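Local coordinates for ginlfy protein (Ginkgo biloba, PDB 4UDE) that probably acts in the nucleus as a DNA-binding activator of transcription in plant development, this chain being its SAM oligomerization domain, at residues Arg5-Ser10 against Gly32-Thr37; Asp48-Leu53 against Val59-Gly64. All blocks are in the same frame, centred on the assembly; numbering follows the deposited sequence.

From the N terminus, helix 2-15 supplies the first half of interaction 1, and the chain then runs through helix 22-30 before Gly32-Thr37 returns against Arg5-Ser10 and closes the first loop. Helix 43-55 follows, and interaction 2 closes a much shorter loop, bringing Val59-Gly64 back against Asp48-Leu53 just ahead of the long helix 63-83. The two loops lie in series, neither crossing nor enclosing the other. The centres of interaction 1 and interaction 2 are about 18 Å apart, on opposite sides of the chain's centre. Phe33 CZ touches Val49 CG2 at 3.6 Å, so the turn used in interaction 1 packs directly on the helix used in interaction 2.

Interaction 1: Arg5-Ser10 against Gly32-Thr37; sequences RKELSS and GFTVNT
Glu7 reaches Thr34 through two torsions: chi1 of -65° sets CG beside the backbone N, and a bend at chi2 (-30°) then curls the chain so that one carboxylate oxygen comes alongside the threonine methyl. Within this SAM domain the contact joins the N-terminal helix 2-15 to the start of the short helix 35-39. The two side chains run the same way, with Glu7 OE1 3.6 Å from Thr34 CG2. This is a van der Waals touch of a carboxylate oxygen on a methyl; no direct hydrogen bond crosses the contact. A water donates to Glu7 OE1 at 3.3 Å and accepts a weak bond from Val35 N, so the glutamate is tied indirectly to the first turn of the short helix. An acid suits this place, since the amino end of a helix would probably favour a negative charge.

Thr34 is the N-cap of that helix. Its OG1 shares a hydrogen bond of 3.2 Å with Thr37 OG1, leaving CG2 to meet the glutamate. Just before it, Gly32 ends helix 22-30 in a Schellman motif; its positive phi would jam a CB against the preceding carbonyl oxygen, and glycine avoids this.

Val35 makes the second touch: its CG2 lies 3.7 Å from Ser10 O, and the serine CB lies 4.2 Å from the same methyl. The branched, compact valine packs also on Leu11 and Leu14 of helix 2-15, while Glu7 rests on Val29 of helix 22-30. Serine is small enough to let the two backbones come near, and its hydroxyl is turned back on its own helix. Lys6 O is gripped from opposite faces of its carbonyl plane, by Ser10 N and by Ser10 OG, the latter at 3.1 Å.

Interaction 2: Asp48-Leu53 against Val59-Gly64; sequences DVIRTL and VDLLVG
Leu53 CD2 fits the fork of Val59. This leucine methyl sits 3.7 Å from Val59 CG1 and 4.0 Å from Val59 CG2. The CG2 prong also meets the root of the leucine, with Val59 CG2 3.8 Å from Leu53 CB. A chi1 of -27°, well away from a staggered setting, also brings Val59 CG1 to 3.5 Å from Leu53 O, a snug fit. Beneath these side chains the backbones are pinned: Val59 N donates to Leu53 O over 2.9 Å, nearly straight at 174°, though the donor lies above the carbonyl plane. An alanine in place of Val59 would keep this backbone bond but would probably open a gap beside Leu53 CD2, leaving that methyl less firmly seated.

The second bump is Leu61, whose longer side chain carries CD1 to the groove between Ile50 and Leu53, about one helical turn apart. Leu61 CD1 lies 4.0 Å from both Ile50 CG2 and Ile50 O, and 4.3 Å from Leu53 CB. The Ile50 and Leu61 side chains meet at about a right angle. Ile50 packs further on Ile69 of helix 63-83, and Leu53 on Met31 in the loop after helix 22-30. The CB bond of Arg51 points away, and its NH1 makes a salt bridge to Asp48 OD1 within the same helix.

In these contacts the loop after helix 43-55 lies back against it, ahead of the long C-terminal helix 63-83, in the all-helical bundle of the SAM fold.

Interaction 1: Arg5-Ser10 against Gly32-Thr37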
ATOM      1  N   ARG A   5     -11.878   9.752  -1.708  1.00 43.77           N
ATOM      2  CA  ARG A   5     -10.892  10.693  -2.264  1.00 42.48           C
ATOM      3  C   ARG A   5      -9.764  10.971  -1.275  1.00 42.00           C
ATOM      4  O   ARG A   5      -8.610  11.032  -1.685  1.00 41.56           O
ATOM      5  CB  ARG A   5     -11.563  12.003  -2.698  1.00 45.11           C
ATOM      6  CG  ARG A   5     -12.086  11.943  -4.136  1.00 58.01           C
ATOM      7  CD  ARG A   5     -12.548  13.299  -4.634  1.00 72.65           C
ATOM      8  NE  ARG A   5     -13.998  13.450  -4.519  1.00 87.56           N
ATOM      9  CZ  ARG A   5     -14.612  14.207  -3.615  1.00103.41           C
ATOM     10  NH1 ARG A   5     -13.906  14.911  -2.737  1.00 91.90           N
ATOM     11  NH2 ARG A   5     -15.934  14.274  -3.587  1.00 91.01           N
ATOM     12  N   LYS A   6     -10.096  11.096   0.023  1.00 36.91           N
ATOM     13  CA  LYS A   6      -9.146  11.301   1.114  1.00 37.05           C
ATOM     14  C   LYS A   6      -8.231  10.060   1.240  1.00 37.92           C
ATOM     15  O   LYS A   6      -7.011  10.211   1.346  1.00 36.41           O
ATOM     16  CB  LYS A   6      -9.893  11.551   2.437  1.00 40.37           C
ATOM     17  CG  LYS A   6      -9.798  12.974   2.954  1.00 61.92           C
ATOM     18  CD  LYS A   6     -11.014  13.831   2.615  1.00 80.63           C
ATOM     19  CE  LYS A   6     -12.016  13.916   3.747  1.00 94.37           C
ATOM     20  NZ  LYS A   6     -13.192  14.751   3.379  1.00102.16           N
ATOM     21  N   GLU A   7      -8.815   8.845   1.156  1.00 32.77           N
ATOM     22  CA  GLU A   7      -8.044   7.596   1.247  1.00 32.38           C
ATOM     23  C   GLU A   7      -7.113   7.407   0.066  1.00 33.75           C
ATOM     24  O   GLU A   7      -5.967   7.011   0.258  1.00 31.20           O
ATOM     25  CB  GLU A   7      -8.948   6.367   1.441  1.00 34.10           C
ATOM     26  CG  GLU A   7      -9.730   6.321   2.748  1.00 46.95           C
ATOM     27  CD  GLU A   7      -9.126   6.980   3.981  1.00 81.32           C
ATOM     28  OE1 GLU A   7      -8.018   6.571   4.401  1.00 59.14           O
ATOM     29  OE2 GLU A   7      -9.776   7.896   4.537  1.00 88.80           O
ATOM     30  N   LEU A   8      -7.578   7.746  -1.143  1.00 31.66           N
ATOM     31  CA  LEU A   8      -6.749   7.618  -2.332  1.00 33.35           C
ATOM     32  C   LEU A   8      -5.541   8.556  -2.249  1.00 36.13           C
ATOM     33  O   LEU A   8      -4.421   8.111  -2.524  1.00 36.83           O
ATOM     34  CB  LEU A   8      -7.563   7.795  -3.634  1.00 34.03           C
ATOM     35  CG  LEU A   8      -6.775   7.803  -4.948  1.00 39.88           C
ATOM     36  CD1 LEU A   8      -6.157   6.444  -5.245  1.00 40.24           C
ATOM     37  CD2 LEU A   8      -7.657   8.224  -6.100  1.00 43.99           C
ATOM     38  N   SER A   9      -5.760   9.812  -1.795  1.00 30.42           N
ATOM     39  CA  SER A   9      -4.693  10.792  -1.613  1.00 30.08           C
ATOM     40  C   SER A   9      -3.690  10.264  -0.595  1.00 31.30           C
ATOM     41  O   SER A   9      -2.498  10.336  -0.843  1.00 30.88           O
ATOM     42  CB  SER A   9      -5.248  12.135  -1.145  1.00 33.49           C
ATOM     43  OG  SER A   9      -5.817  12.855  -2.221  1.00 52.33           O
ATOM     44  N   SER A  10      -4.180   9.718   0.534  1.00 26.94           N
ATOM     45  CA  SER A  10      -3.345   9.121   1.586  1.00 26.41           C
ATOM     46  C   SER A  10      -2.447   8.037   1.018  1.00 27.40           C
ATOM     47  O   SER A  10      -1.257   8.071   1.282  1.00 27.21           O
ATOM     48  CB  SER A  10      -4.206   8.530   2.696  1.00 28.20           C
ATOM     49  OG  SER A  10      -4.785   9.578   3.441  1.00 37.92           O
ATOM     50  N   GLY A  32     -10.570  -1.190   1.141  1.00 31.69           N
ATOM     51  CA  GLY A  32     -10.630  -0.580   2.464  1.00 31.11           C
ATOM     52  C   GLY A  32      -9.320  -0.362   3.194  1.00 35.12           C
ATOM     53  O   GLY A  32      -9.336  -0.137   4.406  1.00 35.42           O
ATOM     54  N   PHE A  33      -8.178  -0.399   2.480  1.00 29.59           N
ATOM     55  CA  PHE A  33      -6.868  -0.166   3.106  1.00 28.32           C
ATOM     56  C   PHE A  33      -6.588   1.289   3.371  1.00 34.36           C
ATOM     57  O   PHE A  33      -6.930   2.163   2.565  1.00 36.18           O
ATOM     58  CB  PHE A  33      -5.712  -0.789   2.297  1.00 28.98           C
ATOM     59  CG  PHE A  33      -5.657  -2.284   2.449  1.00 29.71           C
ATOM     60  CD1 PHE A  33      -5.070  -2.866   3.578  1.00 30.71           C
ATOM     61  CD2 PHE A  33      -6.264  -3.116   1.513  1.00 29.91           C
ATOM     62  CE1 PHE A  33      -5.036  -4.251   3.734  1.00 30.38           C
ATOM     63  CE2 PHE A  33      -6.239  -4.507   1.674  1.00 32.41           C
ATOM     64  CZ  PHE A  33      -5.616  -5.063   2.779  1.00 30.28           C
ATOM     65  N   THR A  34      -5.974   1.540   4.526  1.00 29.69           N
ATOM     66  CA  THR A  34      -5.512   2.835   5.004  1.00 28.07           C
ATOM     67  C   THR A  34      -4.027   2.669   5.337  1.00 29.52           C
ATOM     68  O   THR A  34      -3.558   1.550   5.541  1.00 27.92           O
ATOM     69  CB  THR A  34      -6.309   3.341   6.245  1.00 29.48           C
ATOM     70  OG1 THR A  34      -5.956   2.593   7.407  1.00 29.20           O
ATOM     71  CG2 THR A  34      -7.838   3.398   6.023  1.00 21.01           C
ATOM     72  N   VAL A  35      -3.307   3.785   5.416  1.00 26.93           N
ATOM     73  CA  VAL A  35      -1.882   3.843   5.767  1.00 26.00           C
ATOM     74  C   VAL A  35      -1.628   3.248   7.167  1.00 30.97           C
ATOM     75  O   VAL A  35      -0.694   2.459   7.339  1.00 30.14           O
ATOM     76  CB  VAL A  35      -1.330   5.290   5.631  1.00 28.01           C
ATOM     77  CG1 VAL A  35       0.120   5.378   6.117  1.00 27.89           C
ATOM     78  CG2 VAL A  35      -1.461   5.786   4.193  1.00 27.05           C
ATOM     79  N   ASN A  36      -2.454   3.630   8.158  1.00 29.08           N
ATOM     80  CA  ASN A  36      -2.340   3.122   9.536  1.00 29.03           C
ATOM     81  C   ASN A  36      -2.448   1.607   9.618  1.00 32.11           C
ATOM     82  O   ASN A  36      -1.677   0.976  10.339  1.00 31.78           O
ATOM     83  CB  ASN A  36      -3.342   3.797  10.463  1.00 28.61           C
ATOM     84  CG  ASN A  36      -2.845   5.111  10.996  1.00 50.03           C
ATOM     85  OD1 ASN A  36      -1.897   5.673  10.490  1.00 43.40           O
ATOM     86  ND2 ASN A  36      -3.404   5.581  12.090  1.00 46.81           N
ATOM     87  N   THR A  37      -3.348   1.025   8.838  1.00 28.25           N
ATOM     88  CA  THR A  37      -3.512  -0.421   8.770  1.00 27.33           C
ATOM     89  C   THR A  37      -2.245  -1.071   8.218  1.00 29.98           C
ATOM     90  O   THR A  37      -1.720  -1.971   8.854  1.00 29.48           O
ATOM     91  CB  THR A  37      -4.751  -0.775   7.956  1.00 29.88           C
ATOM     92  OG1 THR A  37      -5.896  -0.314   8.663  1.00 28.72           O
ATOM     93  CG2 THR A  37      -4.856  -2.274   7.663  1.00 24.28           C
TER
HETATM   94  O   HOH W   1      -4.915   6.746   5.478  1.00 48.12           O

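Interaction 2: Asp48-Leu53 against Val59-Gly64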
ATOM      1  N   ASP A  48       0.562 -11.643   1.688  1.00 29.32           N
ATOM      2  CA  ASP A  48      -0.776 -12.198   1.526  1.00 27.93           C
ATOM      3  C   ASP A  48      -1.700 -11.242   0.760  1.00 33.02           C
ATOM      4  O   ASP A  48      -2.468 -11.687  -0.101  1.00 33.97           O
ATOM      5  CB  ASP A  48      -1.377 -12.545   2.903  1.00 29.00           C
ATOM      6  CG  ASP A  48      -0.655 -13.617   3.729  1.00 36.49           C
ATOM      7  OD1 ASP A  48       0.139 -14.398   3.147  1.00 37.11           O
ATOM      8  OD2 ASP A  48      -0.865 -13.659   4.951  1.00 42.97           O
ATOM      9  N   VAL A  49      -1.655  -9.939   1.090  1.00 28.08           N
ATOM     10  CA  VAL A  49      -2.478  -8.941   0.405  1.00 26.54           C
ATOM     11  C   VAL A  49      -2.006  -8.781  -1.058  1.00 27.50           C
ATOM     12  O   VAL A  49      -2.827  -8.639  -1.951  1.00 26.23           O
ATOM     13  CB  VAL A  49      -2.508  -7.608   1.201  1.00 29.68           C
ATOM     14  CG1 VAL A  49      -3.128  -6.475   0.390  1.00 28.78           C
ATOM     15  CG2 VAL A  49      -3.272  -7.801   2.501  1.00 29.53           C
ATOM     16  N   ILE A  50      -0.702  -8.822  -1.292  1.00 25.52           N
ATOM     17  CA  ILE A  50      -0.150  -8.726  -2.641  1.00 28.19           C
ATOM     18  C   ILE A  50      -0.660  -9.902  -3.514  1.00 35.29           C
ATOM     19  O   ILE A  50      -1.148  -9.679  -4.627  1.00 34.11           O
ATOM     20  CB  ILE A  50       1.390  -8.541  -2.612  1.00 30.97           C
ATOM     21  CG1 ILE A  50       1.724  -7.095  -2.167  1.00 30.72           C
ATOM     22  CG2 ILE A  50       2.012  -8.845  -3.979  1.00 32.14           C
ATOM     23  CD1 ILE A  50       3.150  -6.888  -1.576  1.00 33.02           C
ATOM     24  N   ARG A  51      -0.661 -11.113  -2.939  1.00 34.19           N
ATOM     25  CA  ARG A  51      -1.176 -12.328  -3.565  1.00 35.11           C
ATOM     26  C   ARG A  51      -2.707 -12.202  -3.822  1.00 40.02           C
ATOM     27  O   ARG A  51      -3.185 -12.594  -4.887  1.00 42.57           O
ATOM     28  CB  ARG A  51      -0.874 -13.524  -2.650  1.00 35.28           C
ATOM     29  CG  ARG A  51      -0.716 -14.850  -3.371  1.00 52.05           C
ATOM     30  CD  ARG A  51      -0.392 -15.996  -2.404  1.00 69.04           C
ATOM     31  NE  ARG A  51       0.836 -15.769  -1.624  1.00 73.54           N
ATOM     32  CZ  ARG A  51       0.867 -15.536  -0.311  1.00 81.01           C
ATOM     33  NH1 ARG A  51      -0.262 -15.498   0.394  1.00 60.82           N
ATOM     34  NH2 ARG A  51       2.025 -15.335   0.306  1.00 61.96           N
ATOM     35  N   THR A  52      -3.452 -11.663  -2.847  1.00 33.79           N
ATOM     36  CA  THR A  52      -4.902 -11.404  -2.893  1.00 33.54           C
ATOM     37  C   THR A  52      -5.233 -10.429  -4.063  1.00 38.01           C
ATOM     38  O   THR A  52      -6.176 -10.666  -4.808  1.00 36.88           O
ATOM     39  CB  THR A  52      -5.333 -10.884  -1.491  1.00 39.09           C
ATOM     40  OG1 THR A  52      -5.187 -11.958  -0.571  1.00 43.46           O
ATOM     41  CG2 THR A  52      -6.759 -10.362  -1.425  1.00 38.30           C
ATOM     42  N   LEU A  53      -4.457  -9.341  -4.212  1.00 34.30           N
ATOM     43  CA  LEU A  53      -4.642  -8.381  -5.297  1.00 33.01           C
ATOM     44  C   LEU A  53      -4.634  -9.073  -6.684  1.00 35.74           C
ATOM     45  O   LEU A  53      -5.516  -8.820  -7.507  1.00 33.68           O
ATOM     46  CB  LEU A  53      -3.556  -7.299  -5.230  1.00 32.51           C
ATOM     47  CG  LEU A  53      -3.784  -6.153  -4.256  1.00 36.80           C
ATOM     48  CD1 LEU A  53      -2.466  -5.407  -3.975  1.00 37.01           C
ATOM     49  CD2 LEU A  53      -4.779  -5.187  -4.801  1.00 37.28           C
ATOM     50  N   VAL A  59      -5.767  -7.706 -10.123  1.00 38.57           N
ATOM     51  CA  VAL A  59      -5.018  -6.503 -10.456  1.00 37.64           C
ATOM     52  C   VAL A  59      -3.716  -6.906 -11.158  1.00 36.27           C
ATOM     53  O   VAL A  59      -3.102  -7.911 -10.803  1.00 32.80           O
ATOM     54  CB  VAL A  59      -4.856  -5.435  -9.311  1.00 41.90           C
ATOM     55  CG1 VAL A  59      -5.994  -5.497  -8.307  1.00 41.09           C
ATOM     56  CG2 VAL A  59      -3.526  -5.540  -8.599  1.00 41.96           C
ATOM     57  N   ASP A  60      -3.352  -6.185 -12.205  1.00 34.03           N
ATOM     58  CA  ASP A  60      -2.100  -6.476 -12.891  1.00 34.85           C
ATOM     59  C   ASP A  60      -0.975  -5.735 -12.153  1.00 39.47           C
ATOM     60  O   ASP A  60      -0.975  -4.494 -12.098  1.00 39.06           O
ATOM     61  CB  ASP A  60      -2.167  -6.051 -14.366  1.00 37.35           C
ATOM     62  CG  ASP A  60      -0.899  -6.348 -15.146  1.00 50.25           C
ATOM     63  OD1 ASP A  60      -0.377  -7.492 -15.033  1.00 49.27           O
ATOM     64  OD2 ASP A  60      -0.435  -5.449 -15.879  1.00 60.97           O
ATOM     65  N   LEU A  61      -0.081  -6.490 -11.521  1.00 36.32           N
ATOM     66  CA  LEU A  61       1.052  -5.907 -10.797  1.00 36.50           C
ATOM     67  C   LEU A  61       2.353  -6.186 -11.529  1.00 39.99           C
ATOM     68  O   LEU A  61       2.666  -7.348 -11.788  1.00 38.04           O
ATOM     69  CB  LEU A  61       1.179  -6.468  -9.369  1.00 36.33           C
ATOM     70  CG  LEU A  61       0.060  -6.167  -8.389  1.00 40.19           C
ATOM     71  CD1 LEU A  61       0.286  -6.908  -7.084  1.00 39.16           C
ATOM     72  CD2 LEU A  61      -0.054  -4.694  -8.133  1.00 41.29           C
ATOM     73  N   LEU A  62       3.139  -5.126 -11.808  1.00 37.96           N
ATOM     74  CA  LEU A  62       4.488  -5.258 -12.375  1.00 37.25           C
ATOM     75  C   LEU A  62       5.348  -5.833 -11.253  1.00 40.77           C
ATOM     76  O   LEU A  62       4.930  -5.788 -10.089  1.00 40.37           O
ATOM     77  CB  LEU A  62       5.037  -3.885 -12.837  1.00 36.53           C
ATOM     78  CG  LEU A  62       4.186  -3.098 -13.851  1.00 40.93           C
ATOM     79  CD1 LEU A  62       4.753  -1.717 -14.088  1.00 40.80           C
ATOM     80  CD2 LEU A  62       4.053  -3.830 -15.185  1.00 42.61           C
ATOM     81  N   VAL A  63       6.507  -6.411 -11.583  1.00 38.55           N
ATOM     82  CA  VAL A  63       7.427  -7.004 -10.590  1.00 38.36           C
ATOM     83  C   VAL A  63       7.899  -5.952  -9.566  1.00 40.20           C
ATOM     84  O   VAL A  63       7.826  -6.212  -8.365  1.00 40.34           O
ATOM     85  CB  VAL A  63       8.606  -7.769 -11.269  1.00 43.29           C
ATOM     86  CG1 VAL A  63       9.529  -8.423 -10.242  1.00 43.10           C
ATOM     87  CG2 VAL A  63       8.077  -8.822 -12.235  1.00 43.59           C
ATOM     88  N   GLY A  64       8.316  -4.773 -10.055  1.00 35.66           N
ATOM     89  CA  GLY A  64       8.797  -3.653  -9.236  1.00 34.39           C
ATOM     90  C   GLY A  64       7.736  -3.001  -8.364  1.00 35.50           C
ATOM     91  O   GLY A  64       8.053  -2.385  -7.338  1.00 34.40           O
TER